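Local coordinates for sister chromatid cohesion protein PDS5 homolog C (Arabidopsis thaliana, PDB 7DE9) that acts as a cohesin cofactor in DNA repair by homologous recombination and in mitotic sister chromatid cohesion, and binds histone H3K4me1 through the Tudor domain described here, at residues S15-W20 / G30-Y35; A38-L43 / Y55-K60. One frame throughout, in Å; residues are numbered along the deposited sequence.

Interaction 1 pairs strand 16-21 with strand 26-36; interaction 2, centred about 11 Å away, ties the start of strand 41-46 to the turn at 55-60, and together they help build the small Tudor barrel. Their segments also meet directly: Glu33 N lies 2.9 Å from Leu43 O and Trp20 N 2.8 Å from Lys60 O, both probable hydrogen bonds. Between them Tyr35 CD1 packs 3.3 Å from His42 NE2. The bound H3K4me1 peptide reaches both contacts, a basic side chain packing against Val19 and a basic side chain being hydrogen-bonded by Gln59 OE1.

Interaction 1: S15-W20 / G30-Y35; sequences SRIKVW and GVVESY
The carbonyl oxygen of Gly30 is gripped twice by the facing strand, by Ile17 N at 2.9 Å and, more weakly, by a CA-H contact from Arg16 CA at 3.3 Å. Gly30 N returns the first bond to Ile17 O over 2.9 Å, which makes Ile17 and Gly30 an antiparallel hydrogen-bonded pair. One residue along, Arg16 and Val31 form the non-hydrogen-bonded pair, their CA atoms 4.3 Å apart. Beyond it Ser15 O receives Val32 N at 2.9 Å, the donor almost in line with the carbonyl (164° at oxygen). The same oxygen takes a second, weaker CA-H contact from Val31 CA, 3.4 Å away.

The two sheet faces are used differently. On the face of Arg16 and Val31, the arginine runs away from its neighbour. On the other, Ile17 meets Val32 obliquely. With Ile17 CG1 placed between the backbone N and the carbonyl carbon (chi1 69°), CD1 comes to 3.7 Å from Val32 CG2. Gly30, directly across from Ile17, adds no side chain to this buried face.

The segments 16-20 and 30-35 run at 115° to one another, far from a flat antiparallel arrangement, as expected of a strongly curved barrel. Strand 16-21 is flanked further by strand 61-63, where Ile17 packs on Trp61, while strand 26-36 passes its other edge to strand 41-46 through Val31 and Ile45.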
ATOM      1  N   SER A  15      -2.015   0.973   9.965  1.00 27.37           N
ATOM      2  CA  SER A  15      -0.597   1.297   9.914  1.00 24.56           C
ATOM      3  C   SER A  15      -0.245   2.269   8.796  1.00 24.47           C
ATOM      4  O   SER A  15      -0.815   2.220   7.706  1.00 26.33           O
ATOM      5  CB  SER A  15       0.234   0.025   9.743  1.00 26.98           C
ATOM      6  OG  SER A  15       0.132  -0.800  10.892  1.00 45.91           O
ATOM      7  N   ARG A  16       0.701   3.154   9.087  1.00 27.51           N
ATOM      8  CA  ARG A  16       1.320   3.981   8.066  1.00 28.75           C
ATOM      9  C   ARG A  16       2.432   3.185   7.412  1.00 25.99           C
ATOM     10  O   ARG A  16       3.296   2.633   8.095  1.00 28.26           O
ATOM     11  CB  ARG A  16       1.879   5.272   8.659  1.00 29.97           C
ATOM     12  CG  ARG A  16       0.835   6.266   9.130  1.00 45.02           C
ATOM     13  CD  ARG A  16       1.440   7.233  10.144  1.00 58.39           C
ATOM     14  NE  ARG A  16       1.836   6.550  11.374  1.00 64.65           N
ATOM     15  CZ  ARG A  16       2.327   7.162  12.448  1.00 70.26           C
ATOM     16  NH1 ARG A  16       2.494   8.478  12.448  1.00 72.48           N
ATOM     17  NH2 ARG A  16       2.656   6.456  13.523  1.00 66.13           N
ATOM     18  N   ILE A  17       2.407   3.119   6.088  1.00 24.13           N
ATOM     19  CA  ILE A  17       3.427   2.393   5.353  1.00 24.17           C
ATOM     20  C   ILE A  17       3.975   3.229   4.210  1.00 25.69           C
ATOM     21  O   ILE A  17       3.410   4.258   3.845  1.00 26.99           O
ATOM     22  CB  ILE A  17       2.890   1.064   4.791  1.00 24.38           C
ATOM     23  CG1 ILE A  17       1.870   1.306   3.679  1.00 24.99           C
ATOM     24  CG2 ILE A  17       2.283   0.210   5.902  1.00 34.19           C
ATOM     25  CD1 ILE A  17       1.385   0.024   3.031  1.00 25.84           C
ATOM     26  N   LYS A  18       5.104   2.799   3.668  1.00 24.36           N
ATOM     27  CA  LYS A  18       5.580   3.372   2.426  1.00 23.82           C
ATOM     28  C   LYS A  18       5.628   2.269   1.379  1.00 21.97           C
ATOM     29  O   LYS A  18       6.139   1.171   1.622  1.00 28.81           O
ATOM     30  CB  LYS A  18       6.935   4.058   2.601  1.00 32.52           C
ATOM     31  CG  LYS A  18       8.016   3.232   3.250  1.00 41.26           C
ATOM     32  CD  LYS A  18       9.135   4.151   3.724  1.00 55.46           C
ATOM     33  CE  LYS A  18      10.495   3.482   3.656  1.00 70.92           C
ATOM     34  NZ  LYS A  18      11.576   4.398   4.115  1.00 79.97           N
ATOM     35  N   VAL A  19       5.050   2.569   0.224  1.00 20.03           N
ATOM     36  CA  VAL A  19       4.905   1.602  -0.854  1.00 22.22           C
ATOM     37  C   VAL A  19       5.841   1.985  -1.994  1.00 23.75           C
ATOM     38  O   VAL A  19       5.913   3.153  -2.384  1.00 22.67           O
ATOM     39  CB  VAL A  19       3.448   1.531  -1.370  1.00 20.91           C
ATOM     40  CG1 VAL A  19       3.303   0.444  -2.410  1.00 23.83           C
ATOM     41  CG2 VAL A  19       2.473   1.291  -0.216  1.00 24.35           C
ATOM     42  N   TRP A  20       6.567   0.997  -2.502  1.00 24.37           N
ATOM     43  CA  TRP A  20       7.509   1.201  -3.595  1.00 22.91           C
ATOM     44  C   TRP A  20       6.804   1.199  -4.952  1.00 23.12           C
ATOM     45  O   TRP A  20       6.154   0.222  -5.323  1.00 29.02           O
ATOM     46  CB  TRP A  20       8.590   0.115  -3.542  1.00 23.65           C
ATOM     47  CG  TRP A  20       9.594   0.158  -4.631  1.00 26.71           C
ATOM     48  CD1 TRP A  20       9.637  -0.644  -5.733  1.00 28.39           C
ATOM     49  CD2 TRP A  20      10.723   1.033  -4.723  1.00 28.30           C
ATOM     50  NE1 TRP A  20      10.720  -0.315  -6.509  1.00 29.47           N
ATOM     51  CE2 TRP A  20      11.401   0.714  -5.913  1.00 24.55           C
ATOM     52  CE3 TRP A  20      11.221   2.064  -3.918  1.00 26.22           C
ATOM     53  CZ2 TRP A  20      12.553   1.384  -6.320  1.00 24.80           C
ATOM     54  CZ3 TRP A  20      12.362   2.728  -4.320  1.00 31.10           C
ATOM     55  CH2 TRP A  20      13.018   2.384  -5.513  1.00 28.09           C
ATOM     56  N   GLY A  30       1.576   6.308   2.856  1.00 26.47           N
ATOM     57  CA  GLY A  30       0.137   6.207   2.961  1.00 24.42           C
ATOM     58  C   GLY A  30      -0.273   5.468   4.213  1.00 27.11           C
ATOM     59  O   GLY A  30       0.561   5.069   5.022  1.00 25.14           O
ATOM     60  N   VAL A  31      -1.573   5.304   4.381  1.00 20.82           N
ATOM     61  CA  VAL A  31      -2.097   4.516   5.482  1.00 19.27           C
ATOM     62  C   VAL A  31      -2.935   3.361   4.929  1.00 26.24           C
ATOM     63  O   VAL A  31      -3.627   3.502   3.912  1.00 25.84           O
ATOM     64  CB  VAL A  31      -2.935   5.384   6.447  1.00 26.45           C
ATOM     65  CG1 VAL A  31      -4.180   5.922   5.756  1.00 30.58           C
ATOM     66  CG2 VAL A  31      -3.320   4.592   7.681  1.00 28.16           C
ATOM     67  N   VAL A  32      -2.849   2.209   5.585  1.00 24.44           N
ATOM     68  CA  VAL A  32      -3.694   1.075   5.243  1.00 24.85           C
ATOM     69  C   VAL A  32      -5.054   1.249   5.902  1.00 22.54           C
ATOM     70  O   VAL A  32      -5.178   1.147   7.127  1.00 25.01           O
ATOM     71  CB  VAL A  32      -3.066  -0.248   5.687  1.00 25.79           C
ATOM     72  CG1 VAL A  32      -3.914  -1.420   5.227  1.00 26.20           C
ATOM     73  CG2 VAL A  32      -1.655  -0.353   5.144  1.00 23.01           C
ATOM     74  N   GLU A  33      -6.072   1.519   5.091  1.00 22.79           N
ATOM     75  CA  GLU A  33      -7.399   1.818   5.612  1.00 26.77           C
ATOM     76  C   GLU A  33      -8.285   0.584   5.795  1.00 29.45           C
ATOM     77  O   GLU A  33      -9.144   0.562   6.672  1.00 31.32           O
ATOM     78  CB  GLU A  33      -8.106   2.820   4.701  1.00 27.62           C
ATOM     79  CG  GLU A  33      -9.332   3.442   5.347  1.00 45.07           C
ATOM     80  CD  GLU A  33     -10.555   3.385   4.461  1.00 80.03           C
ATOM     81  OE1 GLU A  33     -10.438   3.714   3.262  1.00 91.10           O
ATOM     82  OE2 GLU A  33     -11.633   3.001   4.964  1.00 90.48           O
ATOM     83  N   SER A  34      -8.090  -0.440   4.974  1.00 24.68           N
ATOM     84  CA  SER A  34      -8.885  -1.653   5.112  1.00 23.25           C
ATOM     85  C   SER A  34      -8.217  -2.855   4.470  1.00 25.33           C
ATOM     86  O   SER A  34      -7.225  -2.720   3.760  1.00 24.28           O
ATOM     87  CB  SER A  34     -10.271  -1.456   4.503  1.00 32.98           C
ATOM     88  OG  SER A  34     -10.162  -1.062   3.153  1.00 35.62           O
ATOM     89  N   TYR A  35      -8.782  -4.029   4.735  1.00 27.16           N
ATOM     90  CA  TYR A  35      -8.302  -5.292   4.183  1.00 24.00           C
ATOM     91  C   TYR A  35      -9.467  -6.170   3.739  1.00 27.28           C
ATOM     92  O   TYR A  35     -10.398  -6.434   4.508  1.00 30.99           O
ATOM     93  CB  TYR A  35      -7.449  -6.038   5.211  1.00 23.46           C
ATOM     94  CG  TYR A  35      -6.945  -7.391   4.752  1.00 24.39           C
ATOM     95  CD1 TYR A  35      -6.027  -7.497   3.715  1.00 28.17           C
ATOM     96  CD2 TYR A  35      -7.369  -8.557   5.373  1.00 27.58           C
ATOM     97  CE1 TYR A  35      -5.560  -8.730   3.303  1.00 33.04           C
ATOM     98  CE2 TYR A  35      -6.908  -9.787   4.972  1.00 37.38           C
ATOM     99  CZ  TYR A  35      -6.003  -9.870   3.937  1.00 34.98           C
ATOM    100  OH  TYR A  35      -5.546 -11.109   3.541  1.00 47.73           O
TER

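Interaction 2: A38-L43 / Y55-K60; sequences AKKKHL and YLKNQK
A G1 beta bulge, in which Lys40 and Lys41 both face Asp36, supplies one side of this contact; a 3-10 turn at 56-57 supplies the other. With CG anti to the backbone N (chi1 -175°), the Tyr55 ring is carried alongside Lys40, pointing the same way, and Lys40 NZ donates to Tyr55 OH at 3.1 Å. At the edge of that ring, in its plane, Lys40 O sits 3.3 Å from Tyr55 CD1. Lys41 crosses the tyrosine near its base, CE 3.7 Å from Tyr55 CB, and its NZ returns to Lys39 O. Lys57 NZ lies 2.9 Å from Lys40 NZ; two donors of like charge, they are not bonded and would be expected to repel, so the modelled closeness is doubtful.

A single water joins the two backbones, donating to Lys40 O (2.9 Å) and accepting from Leu56 N (2.8 Å); it also bonds His42 ND1 in the imidazole plane at 2.8 Å. With His42 NE2 bonded to Gly9 O, the ring's rotation is fixed. Over one face Leu56 CD1 makes a CH-pi contact, 3.7 Å from the His42 ring centroid.

Replacing Tyr55 by alanine is likely to leave Lys40 NZ without its hydroxyl partner and open a gap beside Lys40 CB, where the ring edge now lies. A 3-10 turn before the last strand is characteristic of the SH3-like barrel to which Tudor domains belong.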
ATOM      1  N   ALA A  38     -11.115 -11.990   1.449  1.00 32.29           N
ATOM      2  CA  ALA A  38     -11.333 -12.958   0.377  1.00 30.86           C
ATOM      3  C   ALA A  38     -10.393 -12.734  -0.802  1.00 31.63           C
ATOM      4  O   ALA A  38      -9.943 -13.690  -1.430  1.00 40.50           O
ATOM      5  CB  ALA A  38     -12.764 -12.907  -0.088  1.00 35.22           C
ATOM      6  N   LYS A  39     -10.108 -11.472  -1.104  1.00 28.15           N
ATOM      7  CA  LYS A  39      -9.274 -11.137  -2.260  1.00 29.68           C
ATOM      8  C   LYS A  39      -7.822 -10.885  -1.865  1.00 30.81           C
ATOM      9  O   LYS A  39      -6.963 -10.701  -2.731  1.00 30.22           O
ATOM     10  CB  LYS A  39      -9.821  -9.904  -2.984  1.00 35.43           C
ATOM     11  CG  LYS A  39     -11.283  -9.989  -3.396  1.00 41.10           C
ATOM     12  CD  LYS A  39     -11.739  -8.668  -4.009  1.00 36.10           C
ATOM     13  CE  LYS A  39     -13.245  -8.620  -4.200  1.00 44.57           C
ATOM     14  NZ  LYS A  39     -13.972  -8.660  -2.901  1.00 35.11           N
ATOM     15  N   LYS A  40      -7.572 -10.873  -0.557  1.00 29.33           N
ATOM     16  CA  LYS A  40      -6.262 -10.569   0.016  1.00 28.62           C
ATOM     17  C   LYS A  40      -5.752  -9.203  -0.470  1.00 29.42           C
ATOM     18  O   LYS A  40      -4.598  -9.046  -0.878  1.00 29.56           O
ATOM     19  CB  LYS A  40      -5.271 -11.687  -0.301  1.00 28.05           C
ATOM     20  CG  LYS A  40      -5.710 -13.050   0.263  1.00 35.89           C
ATOM     21  CD  LYS A  40      -4.519 -13.874   0.737  1.00 52.46           C
ATOM     22  CE  LYS A  40      -3.798 -14.518  -0.436  1.00 56.41           C
ATOM     23  NZ  LYS A  40      -2.346 -14.784  -0.190  1.00 34.93           N
ATOM     24  N   LYS A  41      -6.635  -8.216  -0.395  1.00 22.28           N
ATOM     25  CA  LYS A  41      -6.352  -6.864  -0.851  1.00 20.13           C
ATOM     26  C   LYS A  41      -6.292  -5.873   0.308  1.00 28.03           C
ATOM     27  O   LYS A  41      -7.112  -5.933   1.223  1.00 27.67           O
ATOM     28  CB  LYS A  41      -7.422  -6.405  -1.842  1.00 23.84           C
ATOM     29  CG  LYS A  41      -7.458  -7.170  -3.154  1.00 27.09           C
ATOM     30  CD  LYS A  41      -6.222  -6.883  -3.976  1.00 31.41           C
ATOM     31  CE  LYS A  41      -5.393  -8.138  -4.160  1.00 30.97           C
ATOM     32  NZ  LYS A  41      -6.114  -9.169  -4.963  1.00 33.52           N
ATOM     33  N   HIS A  42      -5.321  -4.965   0.257  1.00 21.22           N
ATOM     34  CA  HIS A  42      -5.265  -3.830   1.179  1.00 19.36           C
ATOM     35  C   HIS A  42      -5.608  -2.544   0.452  1.00 24.84           C
ATOM     36  O   HIS A  42      -5.149  -2.325  -0.659  1.00 23.04           O
ATOM     37  CB  HIS A  42      -3.880  -3.683   1.801  1.00 20.55           C
ATOM     38  CG  HIS A  42      -3.532  -4.763   2.777  1.00 21.32           C
ATOM     39  ND1 HIS A  42      -2.928  -5.940   2.394  1.00 24.03           N
ATOM     40  CD2 HIS A  42      -3.690  -4.836   4.118  1.00 24.13           C
ATOM     41  CE1 HIS A  42      -2.731  -6.695   3.461  1.00 23.59           C
ATOM     42  NE2 HIS A  42      -3.182  -6.048   4.519  1.00 25.63           N
ATOM     43  N   LEU A  43      -6.402  -1.689   1.084  1.00 21.95           N
ATOM     44  CA  LEU A  43      -6.670  -0.375   0.526  1.00 22.71           C
ATOM     45  C   LEU A  43      -5.691   0.609   1.134  1.00 21.32           C
ATOM     46  O   LEU A  43      -5.678   0.799   2.343  1.00 25.89           O
ATOM     47  CB  LEU A  43      -8.108   0.059   0.802  1.00 23.71           C
ATOM     48  CG  LEU A  43      -8.505   1.472   0.375  1.00 24.13           C
ATOM     49  CD1 LEU A  43      -8.337   1.667  -1.119  1.00 27.38           C
ATOM     50  CD2 LEU A  43      -9.936   1.746   0.778  1.00 27.53           C
ATOM     51  N   TYR A  55      -2.191  -5.922  -3.675  1.00 24.79           N
ATOM     52  CA  TYR A  55      -1.722  -7.174  -3.107  1.00 25.06           C
ATOM     53  C   TYR A  55      -0.317  -6.925  -2.584  1.00 27.99           C
ATOM     54  O   TYR A  55       0.647  -6.927  -3.347  1.00 32.43           O
ATOM     55  CB  TYR A  55      -1.721  -8.291  -4.147  1.00 31.54           C
ATOM     56  CG  TYR A  55      -1.356  -9.658  -3.605  1.00 31.26           C
ATOM     57  CD1 TYR A  55      -2.166 -10.301  -2.678  1.00 29.50           C
ATOM     58  CD2 TYR A  55      -0.211 -10.313  -4.038  1.00 35.53           C
ATOM     59  CE1 TYR A  55      -1.843 -11.552  -2.193  1.00 29.18           C
ATOM     60  CE2 TYR A  55       0.120 -11.565  -3.559  1.00 37.98           C
ATOM     61  CZ  TYR A  55      -0.696 -12.178  -2.634  1.00 43.68           C
ATOM     62  OH  TYR A  55      -0.368 -13.426  -2.153  1.00 53.15           O
ATOM     63  N   LEU A  56      -0.204  -6.683  -1.286  1.00 27.62           N
ATOM     64  CA  LEU A  56       1.057  -6.231  -0.723  1.00 28.82           C
ATOM     65  C   LEU A  56       2.154  -7.291  -0.773  1.00 30.89           C
ATOM     66  O   LEU A  56       3.339  -6.955  -0.771  1.00 34.95           O
ATOM     67  CB  LEU A  56       0.841  -5.757   0.709  1.00 29.04           C
ATOM     68  CG  LEU A  56       0.158  -4.394   0.718  1.00 31.08           C
ATOM     69  CD1 LEU A  56      -0.196  -3.976   2.117  1.00 41.98           C
ATOM     70  CD2 LEU A  56       1.063  -3.362   0.080  1.00 34.73           C
ATOM     71  N   LYS A  57       1.762  -8.560  -0.850  1.00 29.00           N
ATOM     72  CA  LYS A  57       2.727  -9.654  -0.881  1.00 33.83           C
ATOM     73  C   LYS A  57       3.599  -9.613  -2.134  1.00 36.13           C
ATOM     74  O   LYS A  57       4.733 -10.094  -2.126  1.00 41.74           O
ATOM     75  CB  LYS A  57       2.012 -11.002  -0.781  1.00 39.40           C
ATOM     76  CG  LYS A  57       2.190 -11.696   0.557  1.00 43.36           C
ATOM     77  CD  LYS A  57       1.024 -12.613   0.886  1.00 49.17           C
ATOM     78  CE  LYS A  57      -0.261 -11.820   1.053  1.00 51.17           C
ATOM     79  NZ  LYS A  57      -1.362 -12.687   1.545  1.00 51.23           N
ATOM     80  N   ASN A  58       3.068  -9.038  -3.209  1.00 29.92           N
ATOM     81  CA  ASN A  58       3.830  -8.879  -4.445  1.00 39.09           C
ATOM     82  C   ASN A  58       4.259  -7.435  -4.652  1.00 38.62           C
ATOM     83  O   ASN A  58       4.540  -7.009  -5.772  1.00 41.08           O
ATOM     84  CB  ASN A  58       3.022  -9.370  -5.646  1.00 50.91           C
ATOM     85  CG  ASN A  58       3.592 -10.641  -6.245  1.00 66.69           C
ATOM     86  OD1 ASN A  58       4.807 -10.785  -6.380  1.00 88.61           O
ATOM     87  ND2 ASN A  58       2.718 -11.577  -6.589  1.00 61.38           N
ATOM     88  N   GLN A  59       4.307  -6.693  -3.553  1.00 32.78           N
ATOM     89  CA  GLN A  59       4.775  -5.316  -3.563  1.00 30.76           C
ATOM     90  C   GLN A  59       6.042  -5.190  -2.743  1.00 39.49           C
ATOM     91  O   GLN A  59       6.240  -5.916  -1.772  1.00 41.70           O
ATOM     92  CB  GLN A  59       3.712  -4.371  -2.995  1.00 37.37           C
ATOM     93  CG  GLN A  59       2.456  -4.249  -3.834  1.00 41.99           C
ATOM     94  CD  GLN A  59       2.680  -3.452  -5.099  1.00 40.39           C
ATOM     95  OE1 GLN A  59       3.508  -2.540  -5.133  1.00 36.82           O
ATOM     96  NE2 GLN A  59       1.945  -3.796  -6.153  1.00 39.65           N
ATOM     97  N   LYS A  60       6.907  -4.269  -3.137  1.00 34.45           N
ATOM     98  CA  LYS A  60       7.939  -3.826  -2.229  1.00 37.20           C
ATOM     99  C   LYS A  60       7.345  -2.697  -1.413  1.00 40.36           C
ATOM    100  O   LYS A  60       6.806  -1.731  -1.952  1.00 35.21           O
ATOM    101  CB  LYS A  60       9.206  -3.405  -2.973  1.00 40.49           C
ATOM    102  CG  LYS A  60       9.857  -4.563  -3.676  1.00 52.79           C
ATOM    103  CD  LYS A  60      10.668  -5.349  -2.665  1.00 67.43           C
ATOM    104  CE  LYS A  60      10.894  -6.775  -3.103  1.00 72.04           C
ATOM    105  NZ  LYS A  60      10.660  -6.999  -4.564  1.00 72.63           N
TER
HETATM  106  O   HOH W   1      -2.303  -7.643   0.266  1.00 21.39           O